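PDB 6YJN: beta carbonic anhydrase from Burkholderia pseudomallei, which probably catalyses the reversible hydration of carbon dioxide to hydrogencarbonate and a proton, using one zinc ion per subunit. Local coordinates for residues Phe65-Ile70 against Asp78-Ser83; Val74-Leu79 against Val160-Arg165; Val84-Val89 against Thr166-Asp171. One frame throughout, in Å; residues are numbered along the deposited sequence.

Overall arrangement
The three contacts follow one path through the beta carbonic anhydrase fold: strand 64-69, at the outer edge of the sheet within this chain, then a loop, then helix 79-92. Interaction 1 sets the strand against the first turn of that helix, interaction 2 fixes the intervening loop to helix 145-165, and interaction 3 packs the next part of helix 79-92 against helix 167-174, which directly follows helix 145-165. Their centres lie 10 to 11 Å apart. Interactions 1 and 2 share Asp78 and Leu79, and Leu82 of the first packs on Ile168 and Thr166 of the third. The zinc ion is about 12 Å from the side chain of His67 and about 14 Å from that of Val74.

Interaction 1 (Phe65-Ile70 against Asp78-Ser83); sequences FVHRNI and DLNCLS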
# COMPACT_ATOMS: atom_id res chain seq x y z
N PHE A 65 -6.87 -21.29 4.30
CA PHE A 65 -7.07 -19.90 3.93
C PHE A 65 -5.82 -19.38 3.23
O PHE A 65 -4.71 -19.55 3.74
CB PHE A 65 -7.36 -19.10 5.20
CG PHE A 65 -8.17 -17.84 5.01
CD1 PHE A 65 -9.44 -17.88 4.45
CD2 PHE A 65 -7.66 -16.61 5.41
CE1 PHE A 65 -10.18 -16.72 4.27
CE2 PHE A 65 -8.40 -15.45 5.23
CZ PHE A 65 -9.66 -15.51 4.67
N VAL A 66 -6.01 -18.71 2.08
CA VAL A 66 -4.87 -18.49 1.20
C VAL A 66 -4.73 -17.03 0.76
O VAL A 66 -5.70 -16.40 0.33
CB VAL A 66 -4.91 -19.44 -0.02
CG1 VAL A 66 -3.82 -19.13 -1.02
CG2 VAL A 66 -4.84 -20.90 0.41
N HIS A 67 -3.49 -16.53 0.86
CA HIS A 67 -3.04 -15.34 0.16
C HIS A 67 -1.90 -15.70 -0.80
O HIS A 67 -1.09 -16.58 -0.50
CB HIS A 67 -2.67 -14.24 1.16
CG HIS A 67 -2.02 -13.04 0.55
ND1 HIS A 67 -2.74 -11.96 0.09
CD2 HIS A 67 -0.71 -12.76 0.33
CE1 HIS A 67 -1.91 -11.05 -0.39
NE2 HIS A 67 -0.65 -11.53 -0.26
N ARG A 68 -1.88 -15.04 -1.98
CA ARG A 68 -0.82 -15.23 -2.96
C ARG A 68 -0.42 -13.88 -3.53
O ARG A 68 -1.26 -13.18 -4.09
CB ARG A 68 -1.22 -16.12 -4.14
CG ARG A 68 -1.83 -17.45 -3.76
CD ARG A 68 -1.79 -18.50 -4.85
NE ARG A 68 -0.69 -19.39 -4.54
CZ ARG A 68 -0.84 -20.62 -4.05
NH1 ARG A 68 0.23 -21.35 -3.78
NH2 ARG A 68 -2.05 -21.10 -3.84
N ASN A 69 0.87 -13.56 -3.39
CA ASN A 69 1.51 -12.44 -4.06
C ASN A 69 2.80 -12.91 -4.72
O ASN A 69 3.28 -14.01 -4.42
CB ASN A 69 1.76 -11.29 -3.09
CG ASN A 69 2.78 -11.62 -2.02
OD1 ASN A 69 3.97 -11.77 -2.32
ND2 ASN A 69 2.33 -11.71 -0.78
N ILE A 70 3.37 -12.08 -5.60
CA ILE A 70 4.58 -12.49 -6.31
C ILE A 70 5.73 -12.60 -5.31
O ILE A 70 6.16 -11.60 -4.74
CB ILE A 70 4.89 -11.72 -7.63
CG1 ILE A 70 6.35 -11.27 -7.74
CG2 ILE A 70 3.91 -10.59 -7.94
N ASP A 78 2.02 -3.62 4.00
CA ASP A 78 1.11 -4.09 2.96
C ASP A 78 -0.22 -4.43 3.60
O ASP A 78 -0.37 -5.47 4.24
CB ASP A 78 1.65 -5.31 2.22
CG ASP A 78 0.67 -5.91 1.23
OD1 ASP A 78 -0.18 -5.15 0.71
OD2 ASP A 78 0.74 -7.13 0.99
N LEU A 79 -1.20 -3.56 3.40
CA LEU A 79 -2.48 -3.78 4.05
C LEU A 79 -3.25 -4.85 3.30
O LEU A 79 -4.23 -5.35 3.83
CB LEU A 79 -3.26 -2.46 4.15
CG LEU A 79 -4.18 -2.32 5.37
CD1 LEU A 79 -3.43 -2.52 6.68
CD2 LEU A 79 -4.87 -0.97 5.36
N ASN A 80 -2.81 -5.19 2.07
CA ASN A 80 -3.38 -6.32 1.34
C ASN A 80 -3.23 -7.62 2.14
O ASN A 80 -4.20 -8.32 2.45
CB ASN A 80 -2.86 -6.40 -0.10
CG ASN A 80 -3.37 -7.61 -0.86
OD1 ASN A 80 -3.78 -8.60 -0.26
ND2 ASN A 80 -3.33 -7.56 -2.18
N CYS A 81 -1.99 -7.91 2.52
CA CYS A 81 -1.68 -9.12 3.25
C CYS A 81 -2.06 -8.95 4.72
O CYS A 81 -2.74 -9.82 5.29
CB CYS A 81 -0.20 -9.44 3.11
SG CYS A 81 0.23 -11.07 3.74
N LEU A 82 -1.60 -7.85 5.34
CA LEU A 82 -1.92 -7.64 6.75
C LEU A 82 -3.41 -7.90 6.98
O LEU A 82 -3.77 -8.54 7.97
CB LEU A 82 -1.54 -6.21 7.16
CG LEU A 82 -0.05 -5.88 7.31
CD1 LEU A 82 0.11 -4.48 7.88
CD2 LEU A 82 0.69 -6.89 8.16
N SER A 83 -4.26 -7.41 6.06
CA SER A 83 -5.71 -7.58 6.13
C SER A 83 -6.06 -9.06 6.23
O SER A 83 -6.74 -9.47 7.17
CB SER A 83 -6.38 -6.98 4.93
OG SER A 83 -6.80 -5.65 5.21
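The imidazole of His67 meets two consecutive residues of the helix start, Asn80 at its rim and Cys81 over one face. With CG anti to the backbone N (chi1 172°), the ring extends from the strand toward the first helical turn. Cys81 SG sits over this face, 4.2 Å from the ring centroid and displaced toward the rim, where CD2 is its nearest ring atom; Cys81 CB adds a CH-pi contact above the same ring. Asn80 approaches quite differently. Its OD1 comes to 3.1 Å from His67 CE1 near the ring plane, and the amide stands almost perpendicular to the imidazole, the two planes 84° apart. Asn80 ND2 has its own partner, Asp78 OD2 of the second subunit, and the reciprocal bond ties Asp78 to Asn80 of that subunit, so this helix start also forms part of a subunit interface.

Strand 64-69 runs parallel to strand 41-46, which carries the zinc ligand Cys46, and the chain returns through a loop to helix 79-92, whose first turn lies against the strand. Asp78 is the N-cap of this helix: its OD1 accepts from Asn80 N at 3.0 Å, met from well above the carboxylate plane, and OD2 takes a weak bond from Cys81 N. On the strand, Asn69 ND2 donates to His67 NE2 over 3.0 Å, nearly straight at 174° and close to both the ring and amide planes, an arrangement that fixes the rotation of the imidazole. Asn69 OD1 in turn accepts from Val73 N, which holds the amide that orients the ring.

Interaction 2 (Val74-Leu79 against Val160-Arg165); sequences VVHTDL and VVNVCR
The amide of Asn162 lies between the backbone carbonyl of Val74 and the ring of His76, with ND2 at the carbonyl and OD1 near the imidazole. Asn162 ND2 is modelled only 2.4 Å from Val74 O, too short for a normal hydrogen bond, so at this resolution the bond itself is doubtful. Asn162 OD1 makes a van der Waals approach to His76 CE1 at 3.4 Å, with the ring and amide planes 53° apart. The polar partner of the imidazole lies in another chain: His76 NE2 is hydrogen-bonded to Asp129 OD2 of the fourth subunit, where His126 also meets the ring edge-to-face.

Val74 to Asp78 form the last part of the loop between strand 64-69 and helix 79-92, and within it Val75 to Asp78 make a type I beta turn, closed by Asp78 N donating to Val75 O at 3.0 Å. Helix 145-165, near its C-terminal end, receives this loop on one side while Val160 and Val163 also touch strands 96-102 and 180-186 of the central sheet.

The apolar contacts centre on Val74. CG1, anti to the backbone N (chi1 172°), lies chiefly against Asn162 CB at 3.7 Å, the two side chains running past each other in opposite directions. CG2 meets Val163 CG2 at 3.9 Å, and here the side chains cross at about a right angle.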
# COMPACT_ATOMS: atom_id res chain seq x y z
N VAL A 74 5.84 -10.62 2.56
CA VAL A 74 5.06 -9.92 3.56
C VAL A 74 5.74 -8.58 3.83
O VAL A 74 6.77 -8.55 4.50
CB VAL A 74 4.90 -10.76 4.85
CG1 VAL A 74 4.26 -9.98 5.99
CG2 VAL A 74 4.15 -12.05 4.60
N VAL A 75 5.17 -7.50 3.27
CA VAL A 75 5.61 -6.14 3.55
C VAL A 75 4.97 -5.66 4.86
O VAL A 75 3.77 -5.85 5.09
CB VAL A 75 5.33 -5.18 2.37
CG1 VAL A 75 5.74 -3.75 2.67
CG2 VAL A 75 5.99 -5.65 1.10
N HIS A 76 5.81 -5.07 5.73
CA HIS A 76 5.41 -4.53 7.01
C HIS A 76 4.14 -3.71 6.86
O HIS A 76 3.29 -3.67 7.75
CB HIS A 76 6.51 -3.60 7.52
CG HIS A 76 7.75 -4.29 7.95
ND1 HIS A 76 7.73 -5.47 8.67
CD2 HIS A 76 9.05 -3.95 7.82
CE1 HIS A 76 8.98 -5.83 8.93
NE2 HIS A 76 9.81 -4.91 8.42
N THR A 77 4.02 -3.04 5.71
CA THR A 77 3.03 -1.99 5.53
C THR A 77 2.04 -2.35 4.42
O THR A 77 1.32 -1.47 3.94
CB THR A 77 3.73 -0.64 5.33
OG1 THR A 77 4.72 -0.90 4.34
CG2 THR A 77 4.43 -0.14 6.57
N ASP A 78 2.02 -3.62 4.00
CA ASP A 78 1.11 -4.09 2.96
C ASP A 78 -0.22 -4.43 3.60
O ASP A 78 -0.37 -5.47 4.24
CB ASP A 78 1.65 -5.31 2.22
CG ASP A 78 0.67 -5.91 1.23
OD1 ASP A 78 -0.18 -5.15 0.71
OD2 ASP A 78 0.74 -7.13 0.99
N LEU A 79 -1.20 -3.56 3.40
CA LEU A 79 -2.48 -3.78 4.05
C LEU A 79 -3.25 -4.85 3.30
O LEU A 79 -4.23 -5.35 3.83
CB LEU A 79 -3.26 -2.46 4.15
CG LEU A 79 -4.18 -2.32 5.37
CD1 LEU A 79 -3.43 -2.52 6.68
CD2 LEU A 79 -4.87 -0.97 5.36
N VAL A 160 8.55 -14.68 7.29
CA VAL A 160 8.01 -15.11 8.57
C VAL A 160 8.37 -14.10 9.66
O VAL A 160 7.49 -13.69 10.42
CB VAL A 160 8.41 -16.55 8.89
CG1 VAL A 160 8.55 -16.80 10.38
CG2 VAL A 160 7.41 -17.53 8.30
N VAL A 161 9.64 -13.68 9.73
CA VAL A 161 10.01 -12.66 10.71
C VAL A 161 9.02 -11.49 10.61
O VAL A 161 8.59 -10.94 11.62
CB VAL A 161 11.50 -12.23 10.65
N ASN A 162 8.61 -11.18 9.38
CA ASN A 162 7.73 -10.05 9.08
C ASN A 162 6.36 -10.25 9.72
O ASN A 162 5.84 -9.35 10.38
CB ASN A 162 7.62 -9.81 7.57
CG ASN A 162 8.86 -9.17 6.97
OD1 ASN A 162 9.81 -8.86 7.68
ND2 ASN A 162 8.84 -8.96 5.66
N VAL A 163 5.79 -11.44 9.50
CA VAL A 163 4.53 -11.84 10.10
C VAL A 163 4.63 -11.72 11.62
O VAL A 163 3.72 -11.20 12.28
CB VAL A 163 4.17 -13.28 9.74
CG1 VAL A 163 2.90 -13.69 10.45
CG2 VAL A 163 4.05 -13.49 8.24
N CYS A 164 5.73 -12.25 12.17
CA CYS A 164 5.89 -12.37 13.61
C CYS A 164 6.07 -10.99 14.22
O CYS A 164 5.77 -10.80 15.39
CB CYS A 164 7.10 -13.22 13.96
SG CYS A 164 6.78 -15.00 13.82
N ARG A 165 6.54 -10.04 13.41
CA ARG A 165 6.72 -8.70 13.92
C ARG A 165 5.42 -7.92 13.80
O ARG A 165 5.29 -6.86 14.41
CB ARG A 165 7.91 -8.01 13.23
CG ARG A 165 9.27 -8.30 13.84
CD ARG A 165 10.40 -7.97 12.85

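Interaction 3 (Val84-Val89 against Thr166-Asp171); sequences VIQFAV and TTIVND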
# COMPACT_ATOMS: atom_id res chain seq x y z
N VAL A 84 -5.59 -9.85 5.26
CA VAL A 84 -5.72 -11.30 5.24
C VAL A 84 -5.36 -11.87 6.62
O VAL A 84 -6.11 -12.69 7.17
CB VAL A 84 -4.89 -11.93 4.10
CG1 VAL A 84 -4.85 -13.44 4.18
CG2 VAL A 84 -5.36 -11.50 2.71
N ILE A 85 -4.24 -11.41 7.19
CA ILE A 85 -3.69 -11.97 8.43
C ILE A 85 -4.56 -11.60 9.63
O ILE A 85 -4.91 -12.47 10.43
CB ILE A 85 -2.23 -11.56 8.64
CG1 ILE A 85 -1.35 -12.03 7.48
CG2 ILE A 85 -1.69 -12.02 9.99
CD1 ILE A 85 -0.11 -11.18 7.28
N GLN A 86 -4.87 -10.30 9.76
CA GLN A 86 -5.75 -9.88 10.83
C GLN A 86 -7.08 -10.62 10.74
O GLN A 86 -7.69 -10.94 11.76
CB GLN A 86 -5.90 -8.36 10.84
CG GLN A 86 -6.72 -7.84 12.01
CD GLN A 86 -8.21 -7.84 11.73
OE1 GLN A 86 -8.64 -7.66 10.59
NE2 GLN A 86 -9.00 -8.04 12.78
N PHE A 87 -7.51 -10.95 9.51
CA PHE A 87 -8.76 -11.67 9.31
C PHE A 87 -8.59 -13.15 9.68
O PHE A 87 -9.47 -13.75 10.30
CB PHE A 87 -9.20 -11.51 7.86
CG PHE A 87 -10.65 -11.82 7.55
CD1 PHE A 87 -11.13 -13.12 7.60
CD2 PHE A 87 -11.52 -10.81 7.14
CE1 PHE A 87 -12.46 -13.40 7.29
CE2 PHE A 87 -12.84 -11.09 6.81
CZ PHE A 87 -13.30 -12.38 6.89
N ALA A 88 -7.47 -13.75 9.29
CA ALA A 88 -7.26 -15.16 9.57
C ALA A 88 -7.08 -15.40 11.08
O ALA A 88 -7.68 -16.31 11.63
CB ALA A 88 -6.08 -15.64 8.77
N VAL A 89 -6.23 -14.59 11.72
CA VAL A 89 -5.88 -14.73 13.13
C VAL A 89 -7.04 -14.28 14.03
O VAL A 89 -7.53 -15.05 14.86
CB VAL A 89 -4.61 -13.91 13.45
CG1 VAL A 89 -4.24 -13.97 14.92
CG2 VAL A 89 -3.43 -14.27 12.57
N THR A 166 4.44 -8.45 13.07
CA THR A 166 3.22 -7.67 12.86
C THR A 166 2.59 -7.36 14.20
O THR A 166 2.81 -8.07 15.19
CB THR A 166 2.22 -8.33 11.91
OG1 THR A 166 1.63 -9.44 12.58
CG2 THR A 166 2.82 -8.74 10.59
N THR A 167 1.81 -6.27 14.24
CA THR A 167 1.08 -5.95 15.45
C THR A 167 0.06 -7.07 15.67
O THR A 167 -0.05 -7.60 16.77
CB THR A 167 0.42 -4.57 15.39
OG1 THR A 167 -0.52 -4.63 14.32
CG2 THR A 167 1.38 -3.44 15.14
N ILE A 168 -0.63 -7.43 14.59
CA ILE A 168 -1.67 -8.45 14.61
C ILE A 168 -1.23 -9.63 15.45
O ILE A 168 -1.90 -9.97 16.43
CB ILE A 168 -2.06 -8.90 13.19
CG1 ILE A 168 -2.45 -7.72 12.30
CG2 ILE A 168 -3.17 -9.94 13.24
CD1 ILE A 168 -2.22 -7.98 10.82
N VAL A 169 -0.10 -10.23 15.06
CA VAL A 169 0.43 -11.43 15.68
C VAL A 169 0.89 -11.13 17.11
O VAL A 169 0.53 -11.86 18.02
CB VAL A 169 1.57 -12.05 14.84
CG1 VAL A 169 2.36 -13.10 15.61
CG2 VAL A 169 1.05 -12.63 13.53
N ASN A 170 1.68 -10.06 17.30
CA ASN A 170 2.21 -9.75 18.61
C ASN A 170 1.08 -9.57 19.61
O ASN A 170 1.19 -10.00 20.76
CB ASN A 170 3.13 -8.54 18.61
CG ASN A 170 4.56 -8.92 18.33
OD1 ASN A 170 5.18 -9.64 19.11
ND2 ASN A 170 5.10 -8.45 17.21
N ASP A 171 -0.01 -8.95 19.16
CA ASP A 171 -1.18 -8.70 19.97
C ASP A 171 -1.87 -10.01 20.34
O ASP A 171 -2.39 -10.15 21.44
CB ASP A 171 -2.15 -7.79 19.22
CG ASP A 171 -1.74 -6.33 19.30
OD1 ASP A 171 -0.82 -6.02 20.10
OD2 ASP A 171 -2.35 -5.52 18.56
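Thr166 O is gripped by two donors from Asn170, the backbone N and the side-chain ND2, each at 3.1 Å and reaching the oxygen from opposite faces of the carbonyl plane. Thr166 is the N-cap residue of the same helix: its OG1 accepts from Val169 N at 3.1 Å in a nearly straight bond (166°), and it is also hydrogen-bonded to Val163 O at the end of the preceding helix.

Across the contact the packing is apolar and turns on Ile168, which projects toward helix 79-92. Its CG2 touches Gln86 CA at 3.5 Å, while CD1 lies against Gln86 CB at 3.7 Å. Ile85 CG2 and Val89 CB also approach Ile168 CG2, the former at 4.1 Å, with the two isoleucines crossing at about a right angle. Gln86 bends at chi2 (-86°); its NE2 is bonded to Val117 O of the second subunit and to Asp90 OD2 of its own chain, and OE1 accepts from Ala120 N of the second subunit.

The two helical segments run nearly parallel, 23° apart with axes 9.7 Å from each other; helix 167-174 directly follows helix 145-165, and Ile85 also reaches Leu42 of strand 41-46, which Ala88 touches too.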